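Local coordinates for esterase (Sinorhizobium meliloti 1021, PDB 4TX1), which probably hydrolyses acetyl esters of carbohydrates and may also act on aryl esters, at residues L142-P147 / G185-G190; L17-S22 / R80-V85. One frame throughout, in Å; residues are numbered along the deposited sequence.

Contact 1 (L142-P147 / G185-G190); sequences LIVSPP and GFFDGG
Two neighbouring parallel strands at one border of the central sheet of the SGNH hydrolase fold meet here, Leu142-Ser145 running beside the outermost strand, Gly185-Asp188. The hydrogen bonds alternate between the strands as parallel pairing requires: Ile143 N gives to Gly185 O at 2.8 Å, Phe187 N to Ile143 O at 3.0 Å, and Ser145 N to Phe187 O. Past the paired residues the pattern runs on for one more bond, Gly189 N to Ser145 O at 2.7 Å, bent to 135° at the hydrogen. A CB at Gly189 would probably crowd Ser145 O, in keeping with a glycine here.

At the C-terminal ends of the strands a polar cluster gathers on Asp188. Its OD1 accepts from Ser145 OG at 2.9 Å and from Gly190 N at 2.9 Å, the two donors coming from opposite faces of the carboxylate; the second bond closes an Asx turn at the end of the strand. With chi1 at 56°, Ser145 OG sits between its own backbone N and carbonyl carbon and is turned to Asp188. A water lies within bonding distance of both OD1 and Pro146 O, though it may not donate to both at once.

Apolar side chains make most of the other contacts. Leu142 lays its CD2 methyl against the backbone of Gly185 and Phe186, 3.4 Å from Phe186 N, at a place where glycine leaves room. The Phe186 ring lies obliquely to Ser145, with CZ 3.6 Å from OG, while Val144 CG1 meets the edge of the Phe187 ring.

Helices cover both faces: Leu142, Val144 and Phe187 pack on Leu215 of helix 205-223, and Ile143, Ser145 and Phe186 on Tyr175 of helix 171-182. On its other edge the strand of Leu142 is bonded to strand 94-98.

Contact 2 (L17-S22 / R80-V85); sequences LCYGDS and RVLPTV
This is helix-on-sheet packing in the core of the α/β fold: segment 80-85 of helix 78-89 runs at 163° to segment 17-20 of strand 14-20, nearly antiparallel, the segment axes 10.9 Å apart at closest approach. Tyr19 spans most of that gap. Leu82 places its CD1 methyl over one face of the tyrosine ring, 3.7 Å from the centroid and only 4° off the ring normal, a CH-pi contact centred on the ring. Val85 CG2 reaches ring atom CE1 of Tyr19 obliquely at 4.1 Å. Two residues before Tyr19, on the same face of the strand, Leu17 CD1 touches Val85 CG1 at 3.9 Å, the two side chains crossing at about a right angle.

With CG anti to the backbone N (chi1 -164°), the ring extends to the helix and its hydroxyl lodges beside Val81 and Leu82, with OH 3.6 Å from Val81 CB. The hydroxyl is hydrogen-bonded to Gly78 O, in the first turn of the helix. Replacing Tyr19 with alanine would probably leave Leu82 CD1 without the ring it covers and Gly78 O without its hydroxyl partner. Between the two segments the chemistry is thus apolar, a fit of shape and dispersion, and the tyrosine adds a polar anchor at its far end.

Overall arrangement
Contact 1 and contact 2 share the parallel sheet but lie on opposite sides of the chain's centre, their own centres 16 Å apart and their nearest atoms about 6 Å. Strand 94-98 stands between them, bonded to Leu17 and Tyr19 on one side and to Leu142 and Val144 on the other; its Phe97 also packs on Tyr19 and Leu82. The strand of contact 2 leads, through Asp21, to Ser22, whose OG makes a weak hydrogen bond to His202; with Asp199 these residues fit a Ser-His-Asp triad, consistent with an SGNH active site. Contact 1 approaches that region through Pro147, which touches Leu203, next in sequence to the histidine.

Contact 1 (L142-P147 / G185-G190)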
ATOM      1  N   LEU A 142       4.607  21.773  19.247  1.00 15.98           N
ATOM      2  CA  LEU A 142       5.262  22.984  18.769  1.00 16.26           C
ATOM      3  C   LEU A 142       5.420  22.911  17.244  1.00 15.59           C
ATOM      4  O   LEU A 142       6.186  22.018  16.771  1.00 16.52           O
ATOM      5  CB  LEU A 142       6.592  23.124  19.403  1.00 16.60           C
ATOM      6  CG  LEU A 142       7.383  24.412  19.418  1.00 20.03           C
ATOM      7  CD1 LEU A 142       8.865  24.380  19.735  1.00 20.17           C
ATOM      8  CD2 LEU A 142       6.673  25.713  18.965  1.00 18.49           C
ATOM      9  N   ILE A 143       4.859  23.881  16.552  1.00 15.15           N
ATOM     10  CA  ILE A 143       4.952  24.013  15.104  1.00 14.80           C
ATOM     11  C   ILE A 143       6.081  25.008  14.808  1.00 18.86           C
ATOM     12  O   ILE A 143       6.008  26.170  15.182  1.00 19.02           O
ATOM     13  CB  ILE A 143       3.677  24.464  14.441  1.00 14.98           C
ATOM     14  CG1 ILE A 143       2.600  23.407  14.717  1.00 14.92           C
ATOM     15  CG2 ILE A 143       3.867  24.710  12.940  1.00 14.86           C
ATOM     16  CD1 ILE A 143       1.180  23.793  14.388  1.00 15.32           C
ATOM     17  N   VAL A 144       7.101  24.558  14.100  1.00 15.16           N
ATOM     18  CA  VAL A 144       8.198  25.433  13.723  1.00 14.79           C
ATOM     19  C   VAL A 144       8.191  25.668  12.215  1.00 16.61           C
ATOM     20  O   VAL A 144       8.205  24.705  11.360  1.00 16.53           O
ATOM     21  CB  VAL A 144       9.532  24.882  14.200  1.00 14.13           C
ATOM     22  CG1 VAL A 144      10.638  25.880  13.832  1.00 15.04           C
ATOM     23  CG2 VAL A 144       9.549  24.523  15.674  1.00 14.65           C
ATOM     24  N   SER A 145       8.125  26.928  11.786  1.00 13.04           N
ATOM     25  CA  SER A 145       8.205  27.238  10.374  1.00 14.19           C
ATOM     26  C   SER A 145       9.739  27.179  10.028  1.00 15.09           C
ATOM     27  O   SER A 145      10.596  27.732  10.775  1.00 16.34           O
ATOM     28  CB  SER A 145       7.561  28.557   9.945  1.00 19.13           C
ATOM     29  OG  SER A 145       8.185  29.582  10.750  1.00 19.92           O
ATOM     30  N   PRO A 146      10.096  26.452   8.948  1.00 15.02           N
ATOM     31  CA  PRO A 146      11.503  26.296   8.671  1.00 15.47           C
ATOM     32  C   PRO A 146      12.025  27.673   8.106  1.00 14.86           C
ATOM     33  O   PRO A 146      11.265  28.478   7.546  1.00 16.67           O
ATOM     34  CB  PRO A 146      11.555  25.245   7.540  1.00 14.88           C
ATOM     35  CG  PRO A 146      10.197  25.381   6.878  1.00 16.75           C
ATOM     36  CD  PRO A 146       9.244  25.662   8.042  1.00 15.82           C
ATOM     37  N   PRO A 147      13.343  27.891   8.228  1.00 15.72           N
ATOM     38  CA  PRO A 147      13.898  29.072   7.551  1.00 16.23           C
ATOM     39  C   PRO A 147      13.605  29.057   6.091  1.00 17.15           C
ATOM     40  O   PRO A 147      13.705  28.010   5.407  1.00 17.03           O
ATOM     41  CB  PRO A 147      15.388  28.973   7.866  1.00 14.80           C
ATOM     42  CG  PRO A 147      15.486  28.191   9.076  1.00 16.17           C
ATOM     43  CD  PRO A 147      14.368  27.191   9.003  1.00 15.92           C
ATOM     44  N   GLY A 185       1.966  25.431  20.210  1.00 17.27           N
ATOM     45  CA  GLY A 185       3.010  26.461  20.165  1.00 20.34           C
ATOM     46  C   GLY A 185       3.459  26.736  18.758  1.00 19.35           C
ATOM     47  O   GLY A 185       3.301  25.879  17.842  1.00 17.52           O
ATOM     48  N   PHE A 186       4.081  27.895  18.586  1.00 18.59           N
ATOM     49  CA  PHE A 186       4.663  28.320  17.325  1.00 17.46           C
ATOM     50  C   PHE A 186       6.054  28.911  17.519  1.00 21.35           C
ATOM     51  O   PHE A 186       6.311  29.687  18.481  1.00 20.01           O
ATOM     52  CB  PHE A 186       3.769  29.324  16.592  1.00 18.10           C
ATOM     53  CG  PHE A 186       4.389  29.877  15.349  1.00 20.53           C
ATOM     54  CD1 PHE A 186       4.549  29.087  14.190  1.00 18.85           C
ATOM     55  CD2 PHE A 186       4.884  31.166  15.310  1.00 19.57           C
ATOM     56  CE1 PHE A 186       5.205  29.564  13.105  1.00 19.51           C
ATOM     57  CE2 PHE A 186       5.567  31.647  14.195  1.00 22.89           C
ATOM     58  CZ  PHE A 186       5.678  30.868  13.060  1.00 21.88           C
ATOM     59  N   PHE A 187       6.953  28.618  16.606  1.00 17.89           N
ATOM     60  CA  PHE A 187       8.199  29.398  16.514  1.00 18.52           C
ATOM     61  C   PHE A 187       8.534  29.582  15.061  1.00 19.14           C
ATOM     62  O   PHE A 187       8.521  28.581  14.289  1.00 17.56           O
ATOM     63  CB  PHE A 187       9.302  28.666  17.225  1.00 18.31           C
ATOM     64  CG  PHE A 187      10.604  29.449  17.300  1.00 22.91           C
ATOM     65  CD1 PHE A 187      10.738  30.487  18.227  1.00 25.62           C
ATOM     66  CD2 PHE A 187      11.669  29.125  16.490  1.00 23.78           C
ATOM     67  CE1 PHE A 187      11.937  31.202  18.302  1.00 25.76           C
ATOM     68  CE2 PHE A 187      12.866  29.854  16.542  1.00 25.94           C
ATOM     69  CZ  PHE A 187      12.997  30.881  17.468  1.00 25.39           C
ATOM     70  N   ASP A 188       8.996  30.768  14.683  1.00 18.62           N
ATOM     71  CA  ASP A 188       9.500  31.004  13.327  1.00 19.40           C
ATOM     72  C   ASP A 188      10.996  30.710  13.254  1.00 20.01           C
ATOM     73  O   ASP A 188      11.811  31.486  13.792  1.00 17.73           O
ATOM     74  CB  ASP A 188       9.259  32.450  12.862  1.00 21.52           C
ATOM     75  CG  ASP A 188       9.766  32.701  11.454  1.00 25.03           C
ATOM     76  OD1 ASP A 188      10.174  31.755  10.745  1.00 29.03           O
ATOM     77  OD2 ASP A 188       9.733  33.843  11.044  1.00 29.38           O
ATOM     78  N   GLY A 189      11.402  29.553  12.660  1.00 18.23           N
ATOM     79  CA  GLY A 189      12.808  29.224  12.529  1.00 17.04           C
ATOM     80  C   GLY A 189      13.598  30.283  11.793  1.00 17.21           C
ATOM     81  O   GLY A 189      14.777  30.441  12.052  1.00 19.86           O
ATOM     82  N   GLY A 190      12.934  31.009  10.893  1.00 17.67           N
ATOM     83  CA  GLY A 190      13.554  31.965  10.046  1.00 20.30           C
ATOM     84  C   GLY A 190      13.899  33.231  10.821  1.00 20.70           C
ATOM     85  O   GLY A 190      14.706  34.080  10.345  1.00 22.95           O
TER
HETATM   86  O   HOH W   1       9.672  30.512   8.247  1.00 20.01           O

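Contact 2 (L17-S22 / R80-V85)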
ATOM      1  N   LEU A  17      10.095  14.799  21.039  1.00 15.60           N
ATOM      2  CA  LEU A  17      10.337  14.277  19.680  1.00 16.03           C
ATOM      3  C   LEU A  17      10.456  15.419  18.713  1.00 13.80           C
ATOM      4  O   LEU A  17       9.566  16.298  18.633  1.00 14.79           O
ATOM      5  CB  LEU A  17       9.203  13.325  19.227  1.00 16.65           C
ATOM      6  CG  LEU A  17       9.221  12.829  17.746  1.00 16.58           C
ATOM      7  CD1 LEU A  17      10.361  11.844  17.549  1.00 14.94           C
ATOM      8  CD2 LEU A  17       7.828  12.232  17.476  1.00 15.26           C
ATOM      9  N   CYS A  18      11.518  15.362  17.916  1.00 13.56           N
ATOM     10  CA  CYS A  18      11.793  16.349  16.879  1.00 11.92           C
ATOM     11  C   CYS A  18      11.606  15.706  15.503  1.00 13.21           C
ATOM     12  O   CYS A  18      12.396  14.842  15.103  1.00 14.98           O
ATOM     13  CB  CYS A  18      13.173  16.894  16.938  1.00 14.52           C
ATOM     14  SG  CYS A  18      13.564  17.655  18.571  1.00 16.53           S
ATOM     15  N   TYR A  19      10.515  16.053  14.875  1.00 12.73           N
ATOM     16  CA  TYR A  19      10.097  15.428  13.589  1.00 11.43           C
ATOM     17  C   TYR A  19      10.274  16.353  12.479  1.00 11.19           C
ATOM     18  O   TYR A  19       9.584  17.393  12.338  1.00 14.02           O
ATOM     19  CB  TYR A  19       8.642  14.981  13.711  1.00 11.86           C
ATOM     20  CG  TYR A  19       8.144  13.983  12.650  1.00 11.61           C
ATOM     21  CD1 TYR A  19       8.642  12.675  12.630  1.00 12.04           C
ATOM     22  CD2 TYR A  19       7.214  14.338  11.697  1.00 11.15           C
ATOM     23  CE1 TYR A  19       8.151  11.721  11.745  1.00 11.00           C
ATOM     24  CE2 TYR A  19       6.783  13.401  10.716  1.00 11.34           C
ATOM     25  CZ  TYR A  19       7.230  12.089  10.789  1.00 10.82           C
ATOM     26  OH  TYR A  19       6.785  11.123   9.914  1.00 10.93           O
ATOM     27  N   GLY A  20      11.224  16.026  11.581  1.00 11.71           N
ATOM     28  CA  GLY A  20      11.527  16.926  10.498  1.00 11.74           C
ATOM     29  C   GLY A  20      12.194  16.267   9.296  1.00 11.52           C
ATOM     30  O   GLY A  20      12.056  15.050   9.090  1.00 11.10           O
ATOM     31  N   ASP A  21      12.881  17.096   8.507  1.00 10.72           N
ATOM     32  CA  ASP A  21      13.446  16.739   7.215  1.00 12.08           C
ATOM     33  C   ASP A  21      14.973  16.881   7.278  1.00 11.00           C
ATOM     34  O   ASP A  21      15.557  16.676   8.343  1.00 11.71           O
ATOM     35  CB  ASP A  21      12.757  17.473   6.094  1.00 11.47           C
ATOM     36  CG  ASP A  21      12.896  19.007   6.209  1.00 14.13           C
ATOM     37  OD1 ASP A  21      13.825  19.417   6.920  1.00 14.23           O
ATOM     38  OD2 ASP A  21      12.018  19.718   5.681  1.00 16.89           O
ATOM     39  N   SER A  22      15.595  17.170   6.155  1.00 11.98           N
ATOM     40  CA  SER A  22      17.077  17.174   6.077  1.00 11.90           C
ATOM     41  C   SER A  22      17.602  18.351   6.935  1.00 11.80           C
ATOM     42  O   SER A  22      18.750  18.243   7.408  1.00 11.10           O
ATOM     43  CB  SER A  22      17.576  17.336   4.672  1.00 13.82           C
ATOM     44  OG  SER A  22      17.246  18.640   4.185  1.00 18.79           O
ATOM     45  N   ARG A  80       2.156   9.497   6.756  1.00 12.46           N
ATOM     46  CA  ARG A  80       2.089   8.025   6.752  1.00 12.56           C
ATOM     47  C   ARG A  80       3.008   7.395   7.780  1.00 12.44           C
ATOM     48  O   ARG A  80       2.673   6.410   8.404  1.00 14.20           O
ATOM     49  CB  ARG A  80       2.359   7.445   5.339  1.00 13.80           C
ATOM     50  CG  ARG A  80       2.170   5.904   5.351  1.00 16.54           C
ATOM     51  CD  ARG A  80       1.900   5.474   3.860  1.00 19.20           C
ATOM     52  NE  ARG A  80       2.914   6.070   2.970  1.00 20.93           N
ATOM     53  CZ  ARG A  80       2.694   6.731   1.888  1.00 18.67           C
ATOM     54  NH1 ARG A  80       1.414   6.840   1.392  1.00 20.57           N
ATOM     55  NH2 ARG A  80       3.753   7.222   1.219  1.00 19.23           N
ATOM     56  N   VAL A  81       4.191   7.994   7.952  1.00 10.12           N
ATOM     57  CA  VAL A  81       5.225   7.541   8.834  1.00 10.07           C
ATOM     58  C   VAL A  81       4.974   7.916  10.299  1.00  9.17           C
ATOM     59  O   VAL A  81       5.399   7.214  11.235  1.00 10.24           O
ATOM     60  CB  VAL A  81       6.600   7.894   8.321  1.00 10.08           C
ATOM     61  CG1 VAL A  81       7.711   7.578   9.358  1.00 12.25           C
ATOM     62  CG2 VAL A  81       6.834   7.183   6.982  1.00 11.78           C
ATOM     63  N   LEU A  82       4.318   9.021  10.516  1.00 10.54           N
ATOM     64  CA  LEU A  82       4.367   9.573  11.888  1.00 10.38           C
ATOM     65  C   LEU A  82       3.785   8.660  12.975  1.00 11.54           C
ATOM     66  O   LEU A  82       4.403   8.500  13.998  1.00 11.44           O
ATOM     67  CB  LEU A  82       3.640  10.919  11.924  1.00 20.00           C
ATOM     68  CG  LEU A  82       3.535  11.596  13.292  1.00 20.00           C
ATOM     69  CD1 LEU A  82       4.917  11.939  13.827  1.00 20.00           C
ATOM     70  CD2 LEU A  82       2.663  12.839  13.212  1.00 20.00           C
ATOM     71  N   PRO A  83       2.615   7.956  12.711  1.00 11.52           N
ATOM     72  CA  PRO A  83       2.128   7.064  13.764  1.00 12.07           C
ATOM     73  C   PRO A  83       3.138   6.060  14.280  1.00 12.41           C
ATOM     74  O   PRO A  83       3.220   5.843  15.483  1.00 12.61           O
ATOM     75  CB  PRO A  83       0.906   6.404  13.130  1.00 12.45           C
ATOM     76  CG  PRO A  83       0.416   7.382  12.132  1.00 11.67           C
ATOM     77  CD  PRO A  83       1.724   7.962  11.539  1.00 12.12           C
ATOM     78  N   THR A  84       3.910   5.441  13.399  1.00 11.47           N
ATOM     79  CA  THR A  84       4.932   4.499  13.763  1.00 11.71           C
ATOM     80  C   THR A  84       6.032   5.158  14.589  1.00 11.41           C
ATOM     81  O   THR A  84       6.461   4.577  15.616  1.00 12.33           O
ATOM     82  CB  THR A  84       5.550   3.892  12.527  1.00 12.20           C
ATOM     83  OG1 THR A  84       4.482   3.187  11.813  1.00 11.72           O
ATOM     84  CG2 THR A  84       6.683   2.923  12.853  1.00 12.36           C
ATOM     85  N   VAL A  85       6.399   6.395  14.261  1.00 10.48           N
ATOM     86  CA  VAL A  85       7.370   7.165  15.057  1.00 10.88           C
ATOM     87  C   VAL A  85       6.840   7.540  16.442  1.00 11.51           C
ATOM     88  O   VAL A  85       7.504   7.339  17.476  1.00 13.47           O
ATOM     89  CB  VAL A  85       7.834   8.355  14.245  1.00 10.71           C
ATOM     90  CG1 VAL A  85       8.844   9.225  15.029  1.00 11.89           C
ATOM     91  CG2 VAL A  85       8.533   7.821  12.982  1.00 12.19           C
TER